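Local coordinates for protein peptide synthetase NRPS type II-PCP (Streptomyces verticillus, PDB 4NEO) that belongs to the peptidyl carrier proteins of the nonribosomal peptide synthetases, small helical bundles that have a phosphopantetheine attachment site, at residues R11-A16 against H82-L87; A23-T28 against D32-H37. One frame throughout, in Å; residues are numbered along the deposited sequence. Where two conformers were deposited one is given.

Contact 1 (R11-A16 against H82-L87); sequences RTRRRA and HVHATL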
loop_
_atom_site.group_PDB
_atom_site.type_symbol
_atom_site.label_atom_id
_atom_site.label_comp_id
_atom_site.label_asym_id
_atom_site.label_seq_id
_atom_site.Cartn_x
_atom_site.Cartn_y
_atom_site.Cartn_z
ATOM N N ARG A 11 -9.905 11.886 5.819
ATOM C CA ARG A 11 -10.107 11.219 4.537
ATOM C C ARG A 11 -9.055 11.727 3.503
ATOM O O ARG A 11 -8.508 10.971 2.759
ATOM C CB ARG A 11 -11.518 11.521 4.031
ATOM C CG ARG A 11 -11.869 10.904 2.672
ATOM C CD ARG A 11 -13.334 11.142 2.248
ATOM N NE ARG A 11 -13.647 12.535 1.858
ATOM C CZ ARG A 11 -14.491 13.365 2.499
ATOM N NH1 ARG A 11 -14.682 14.604 2.036
ATOM N NH2 ARG A 11 -15.156 12.987 3.598
ATOM N N THR A 12 -8.815 13.020 3.471
ATOM C CA THR A 12 -7.785 13.604 2.567
ATOM C C THR A 12 -6.422 13.033 2.898
ATOM O O THR A 12 -5.694 12.525 2.022
ATOM C CB THR A 12 -7.806 15.116 2.682
ATOM O OG1 THR A 12 -9.110 15.543 2.311
ATOM C CG2 THR A 12 -6.735 15.824 1.821
ATOM N N ARG A 13 -6.079 13.043 4.171
ATOM C CA ARG A 13 -4.806 12.413 4.592
ATOM C C ARG A 13 -4.629 10.981 4.111
ATOM O O ARG A 13 -3.553 10.586 3.553
ATOM C CB ARG A 13 -4.729 12.503 6.114
ATOM C CG ARG A 13 -3.644 11.650 6.709
ATOM C CD ARG A 13 -3.614 11.839 8.222
ATOM N NE ARG A 13 -2.418 11.161 8.716
ATOM C CZ ARG A 13 -1.892 11.310 9.934
ATOM N NH1 ARG A 13 -0.761 10.663 10.224
ATOM N NH2 ARG A 13 -2.507 12.052 10.848
ATOM N N ARG A 14 -5.654 10.159 4.321
ATOM C CA ARG A 14 -5.576 8.756 3.947
ATOM C C ARG A 14 -5.542 8.547 2.418
ATOM O O ARG A 14 -4.790 7.705 1.948
ATOM C CB ARG A 14 -6.763 7.924 4.523
ATOM C CG ARG A 14 -6.466 6.419 4.610
ATOM C CD ARG A 14 -7.706 5.504 4.536
ATOM N NE ARG A 14 -8.295 5.576 3.200
ATOM C CZ ARG A 14 -8.127 4.723 2.186
ATOM N NH1 ARG A 14 -7.507 3.550 2.278
ATOM N NH2 ARG A 14 -8.712 5.043 1.058
ATOM N N ARG A 15 -6.387 9.264 1.663
ATOM C CA ARG A 15 -6.357 9.151 0.186
ATOM C C ARG A 15 -5.006 9.541 -0.395
ATOM O O ARG A 15 -4.570 8.911 -1.344
ATOM C CB ARG A 15 -7.437 9.994 -0.499
ATOM C CG ARG A 15 -8.771 9.305 -0.390
ATOM C CD ARG A 15 -9.891 10.220 -0.850
ATOM N NE ARG A 15 -11.174 9.532 -0.854
ATOM C CZ ARG A 15 -12.344 10.129 -1.087
ATOM N NH1 ARG A 15 -13.472 9.413 -1.069
ATOM N NH2 ARG A 15 -12.399 11.440 -1.326
ATOM N N ALA A 16 -4.320 10.502 0.209
ATOM C CA ALA A 16 -2.995 10.862 -0.264
ATOM C C ALA A 16 -2.038 9.717 -0.081
ATOM O O ALA A 16 -1.256 9.415 -0.996
ATOM C CB ALA A 16 -2.464 12.100 0.438
ATOM N N HIS A 82 -4.142 -0.138 7.058
ATOM C CA HIS A 82 -3.343 -0.844 8.093
ATOM C C HIS A 82 -2.060 -0.066 8.418
ATOM O O HIS A 82 -1.474 -0.208 9.504
ATOM C CB HIS A 82 -2.919 -2.223 7.550
ATOM C CG HIS A 82 -3.260 -3.420 8.412
ATOM N ND1 HIS A 82 -4.457 -3.568 9.079
ATOM C CD2 HIS A 82 -2.593 -4.591 8.592
ATOM C CE1 HIS A 82 -4.488 -4.745 9.683
ATOM N NE2 HIS A 82 -3.366 -5.386 9.402
ATOM N N VAL A 83 -1.542 0.667 7.433
ATOM C CA VAL A 83 -0.438 1.588 7.673
ATOM C C VAL A 83 -0.975 2.876 8.323
ATOM O O VAL A 83 -0.431 3.307 9.279
ATOM C CB VAL A 83 0.355 1.888 6.385
ATOM C CG1 VAL A 83 1.353 2.992 6.604
ATOM C CG2 VAL A 83 0.991 0.638 5.797
ATOM N N HIS A 84 -2.035 3.484 7.792
ATOM C CA HIS A 84 -2.592 4.816 8.256
ATOM C C HIS A 84 -3.016 4.821 9.691
ATOM O O HIS A 84 -3.074 5.935 10.314
ATOM C CB HIS A 84 -3.770 5.332 7.312
ATOM C CG HIS A 84 -4.525 6.564 7.799
ATOM N ND1 HIS A 84 -4.103 7.866 7.562
ATOM C CD2 HIS A 84 -5.716 6.676 8.450
ATOM C CE1 HIS A 84 -4.987 8.713 8.076
ATOM N NE2 HIS A 84 -5.973 8.020 8.616
ATOM N N ALA A 85 -3.307 3.588 10.172
ATOM C CA ALA A 85 -3.641 3.242 11.564
ATOM C C ALA A 85 -2.427 3.346 12.442
ATOM O O ALA A 85 -2.450 4.029 13.479
ATOM C CB ALA A 85 -4.210 1.819 11.680
ATOM N N THR A 86 -1.389 2.626 12.055
ATOM C CA THR A 86 -0.094 2.664 12.742
ATOM C C THR A 86 0.402 4.114 13.020
ATOM O O THR A 86 0.706 4.519 14.156
ATOM C CB THR A 86 0.890 1.908 11.863
ATOM O OG1 THR A 86 0.490 0.530 11.846
ATOM C CG2 THR A 86 2.327 2.101 12.331
ATOM N N LEU A 87 0.417 4.906 11.961
ATOM C CA LEU A 87 0.638 6.349 12.069
ATOM C C LEU A 87 -0.461 7.166 12.880
ATOM O O LEU A 87 -0.321 8.380 12.961
ATOM C CB LEU A 87 0.840 6.981 10.642
ATOM C CG LEU A 87 1.482 6.278 9.401
ATOM C CD1 LEU A 87 1.394 7.199 8.155
ATOM C CD2 LEU A 87 2.899 5.705 9.648
HETATM O O HOH W 1 -1.158 9.014 6.683
#
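Where the first and last helices of the carrier-protein bundle meet, the H84 imidazole of helix 76-86 is held by two consecutive arginines, R13 and R14, of helix 7-28. The pair illustrates how long basic side chains can pack through their methylenes, with the charged end, in R14, paired to carboxylates nearby. R14 comes over one face of the ring: its CG lies 3.9 Å from the ring centroid, 19° off the normal, a CH-pi contact displaced toward the rim, with H84 CG the nearest ring atom to R14 CG at 3.7 Å. R13 takes the edge instead. With CG anti to the backbone N (chi1 168°) and the chain extended as far as NE, it runs past the ring, and R13 CD stands 3.4 Å from H84 CE1. Its guanidinium is turned almost perpendicular to the imidazole, 89° between the planes. No direct hydrogen bond joins residues 11-16 to 82-87; a water does so, accepting from R13 NE at 3.2 Å and lying 3.3 Å from H84 ND1, at the ring edge. Further along, R13 NH1 passes L87 O at 3.6 Å without bonding to it. The R14 chain bends at chi3, and in the conformer described its guanidinium forms salt bridges with E18 and D81. The chemistry is that of a surface seam: aliphatic arginine carbons flank the imidazole, one water links R13 to H84, and R14 reaches helix 76-86 through D81 while E18 takes its other nitrogen on the same helix, carboxylates that probably offset its positive charge beside a histidine.

Contact 2 (A23-T28 against D32-H37); sequences AIWAET and DSVGPH
V34 lies against W25 and A26 at the end of helix 7-28, where the long loop leading to helix 47-50 in the carrier-protein fold turns back along the helix it has just left. It is an example of a branched side chain whose two methyls serve two different neighbours. From CA, the bond to CB heads toward the helix, and there the chain forks. CG2, set anti to the carbonyl carbon, rests on the helix backbone itself: V34 CG2 is 3.8 Å from A26 CA and 4.0 Å from A26 N, with the methyl A26 CB at 4.1 Å. The short side chain of A26 lets the valine methyl reach the main chain. CG1, anti to the backbone N (chi1 155°), goes to the indole, where V34 CG1 meets W25 CE3 at 4.2 Å; the two side chains cross at about a right angle. V76 of helix 76-86 and L43 touch both V34 and W25, so the valine belongs to a larger apolar cluster. M79 and I53 add to the packing around the indole. Beyond V34 the loop is held by polar bonds, G35 N to the carboxylate of E38 and the backbone of P36 to that of A77. On the other flank of V34 the contact passes to the loop backbone: the CB of S33 points away from the helix, and its main chain faces A26. The methyl A26 CB accordingly sits 3.7 Å from S33 CA and 4.0 Å from S33 C.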
loop_
_atom_site.group_PDB
_atom_site.type_symbol
_atom_site.label_atom_id
_atom_site.label_comp_id
_atom_site.label_asym_id
_atom_site.label_seq_id
_atom_site.Cartn_x
_atom_site.Cartn_y
_atom_site.Cartn_z
ATOM N N ALA A 23 0.892 3.809 -6.493
ATOM C CA ALA A 23 1.941 4.047 -7.468
ATOM C C ALA A 23 3.117 3.111 -7.236
ATOM O O ALA A 23 3.703 2.626 -8.198
ATOM C CB ALA A 23 2.404 5.490 -7.400
ATOM N N ILE A 24 3.456 2.840 -5.972
ATOM C CA ILE A 24 4.515 1.856 -5.637
ATOM C C ILE A 24 4.184 0.459 -6.137
ATOM O O ILE A 24 5.033 -0.192 -6.749
ATOM C CB ILE A 24 4.787 1.843 -4.114
ATOM C CG1 ILE A 24 5.515 3.111 -3.705
ATOM C CG2 ILE A 24 5.577 0.619 -3.674
ATOM C CD1 ILE A 24 5.538 3.311 -2.194
ATOM N N TRP A 25 2.953 -0.009 -5.875
ATOM C CA TRP A 25 2.494 -1.285 -6.424
ATOM C C TRP A 25 2.588 -1.326 -7.956
ATOM O O TRP A 25 3.001 -2.314 -8.549
ATOM C CB TRP A 25 1.019 -1.564 -6.035
ATOM C CG TRP A 25 0.758 -1.977 -4.618
ATOM C CD1 TRP A 25 1.267 -1.433 -3.494
ATOM C CD2 TRP A 25 -0.105 -3.032 -4.191
ATOM N NE1 TRP A 25 0.802 -2.095 -2.378
ATOM C CE2 TRP A 25 -0.054 -3.073 -2.778
ATOM C CE3 TRP A 25 -0.908 -3.946 -4.863
ATOM C CZ2 TRP A 25 -0.795 -3.985 -2.021
ATOM C CZ3 TRP A 25 -1.634 -4.875 -4.114
ATOM C CH2 TRP A 25 -1.563 -4.888 -2.712
ATOM N N ALA A 26 2.114 -0.280 -8.606
ATOM C CA ALA A 26 2.055 -0.273 -10.047
ATOM C C ALA A 26 3.442 -0.354 -10.617
ATOM O O ALA A 26 3.673 -1.119 -11.540
ATOM C CB ALA A 26 1.370 0.982 -10.566
ATOM N N GLU A 27 4.349 0.460 -10.080
ATOM C CA GLU A 27 5.739 0.491 -10.543
ATOM C C GLU A 27 6.370 -0.838 -10.316
ATOM O O GLU A 27 7.021 -1.348 -11.191
ATOM C CB GLU A 27 6.583 1.508 -9.791
ATOM C CG GLU A 27 6.240 2.950 -10.101
ATOM C CD GLU A 27 7.055 3.931 -9.276
ATOM O OE1 GLU A 27 8.306 3.736 -9.203
ATOM O OE2 GLU A 27 6.440 4.891 -8.725
ATOM N N THR A 28 6.166 -1.416 -9.143
ATOM C CA THR A 28 6.799 -2.677 -8.830
ATOM C C THR A 28 6.277 -3.804 -9.695
ATOM O O THR A 28 7.044 -4.673 -10.090
ATOM C CB THR A 28 6.606 -3.060 -7.358
ATOM O OG1 THR A 28 7.087 -1.986 -6.525
ATOM C CG2 THR A 28 7.351 -4.396 -7.062
ATOM N N ASP A 32 0.584 0.325 -15.576
ATOM C CA ASP A 32 0.399 1.765 -15.646
ATOM C C ASP A 32 -0.237 2.247 -14.357
ATOM O O ASP A 32 0.056 3.328 -13.877
ATOM C CB ASP A 32 -0.457 2.139 -16.852
ATOM C CG ASP A 32 0.249 1.854 -18.179
ATOM O OD1 ASP A 32 1.421 1.412 -18.160
ATOM O OD2 ASP A 32 -0.370 2.075 -19.238
ATOM N N SER A 33 -1.114 1.424 -13.810
ATOM C CA SER A 33 -1.697 1.703 -12.518
ATOM C C SER A 33 -2.362 0.458 -11.959
ATOM O O SER A 33 -2.570 -0.554 -12.656
ATOM C CB SER A 33 -2.741 2.797 -12.602
ATOM O OG SER A 33 -3.795 2.349 -13.442
ATOM N N VAL A 34 -2.684 0.577 -10.682
ATOM C CA VAL A 34 -3.286 -0.486 -9.918
ATOM C C VAL A 34 -4.482 0.132 -9.165
ATOM O O VAL A 34 -4.354 1.213 -8.550
ATOM C CB VAL A 34 -2.244 -1.027 -8.939
ATOM C CG1 VAL A 34 -2.906 -1.661 -7.743
ATOM C CG2 VAL A 34 -1.335 -2.011 -9.671
ATOM N N GLY A 35 -5.625 -0.543 -9.229
ATOM C CA GLY A 35 -6.829 -0.114 -8.470
ATOM C C GLY A 35 -6.724 -0.375 -6.933
ATOM O O GLY A 35 -6.020 -1.281 -6.503
ATOM N N PRO A 36 -7.427 0.426 -6.125
ATOM C CA PRO A 36 -7.350 0.306 -4.671
ATOM C C PRO A 36 -7.782 -1.064 -4.084
ATOM O O PRO A 36 -7.306 -1.415 -3.008
ATOM C CB PRO A 36 -8.243 1.447 -4.171
ATOM C CG PRO A 36 -9.180 1.762 -5.287
ATOM C CD PRO A 36 -8.582 1.242 -6.567
ATOM N N HIS A 37 -8.628 -1.824 -4.790
ATOM C CA HIS A 37 -9.191 -3.068 -4.267
ATOM C C HIS A 37 -8.787 -4.300 -5.022
ATOM O O HIS A 37 -9.377 -5.371 -4.800
ATOM C CB HIS A 37 -10.716 -2.966 -4.175
ATOM C CG HIS A 37 -11.134 -1.806 -3.369
ATOM N ND1 HIS A 37 -10.867 -1.727 -2.021
ATOM C CD2 HIS A 37 -11.682 -0.629 -3.721
ATOM C CE1 HIS A 37 -11.246 -0.540 -1.574
ATOM N NE2 HIS A 37 -11.733 0.150 -2.585
#

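How the contacts relate
Both contacts use helix 7-28, near its start in contact 1 and at its end in contact 2, with centres about 17 Å apart on opposite sides of the chain's centre. Helix 76-86 joins them: its later part is a partner in contact 1, whereas V76 at its start backs the apolar cluster of contact 2. Place and chemistry go together. At the surface, contact 1 mixes arginine methylenes, an imidazole and a bridging water, and brings together helices far apart in sequence. Contact 2 is largely buried, links a helix to the loop just following it, and relies on methyl, indole and backbone atoms. Neither has a direct hydrogen bond between its segments.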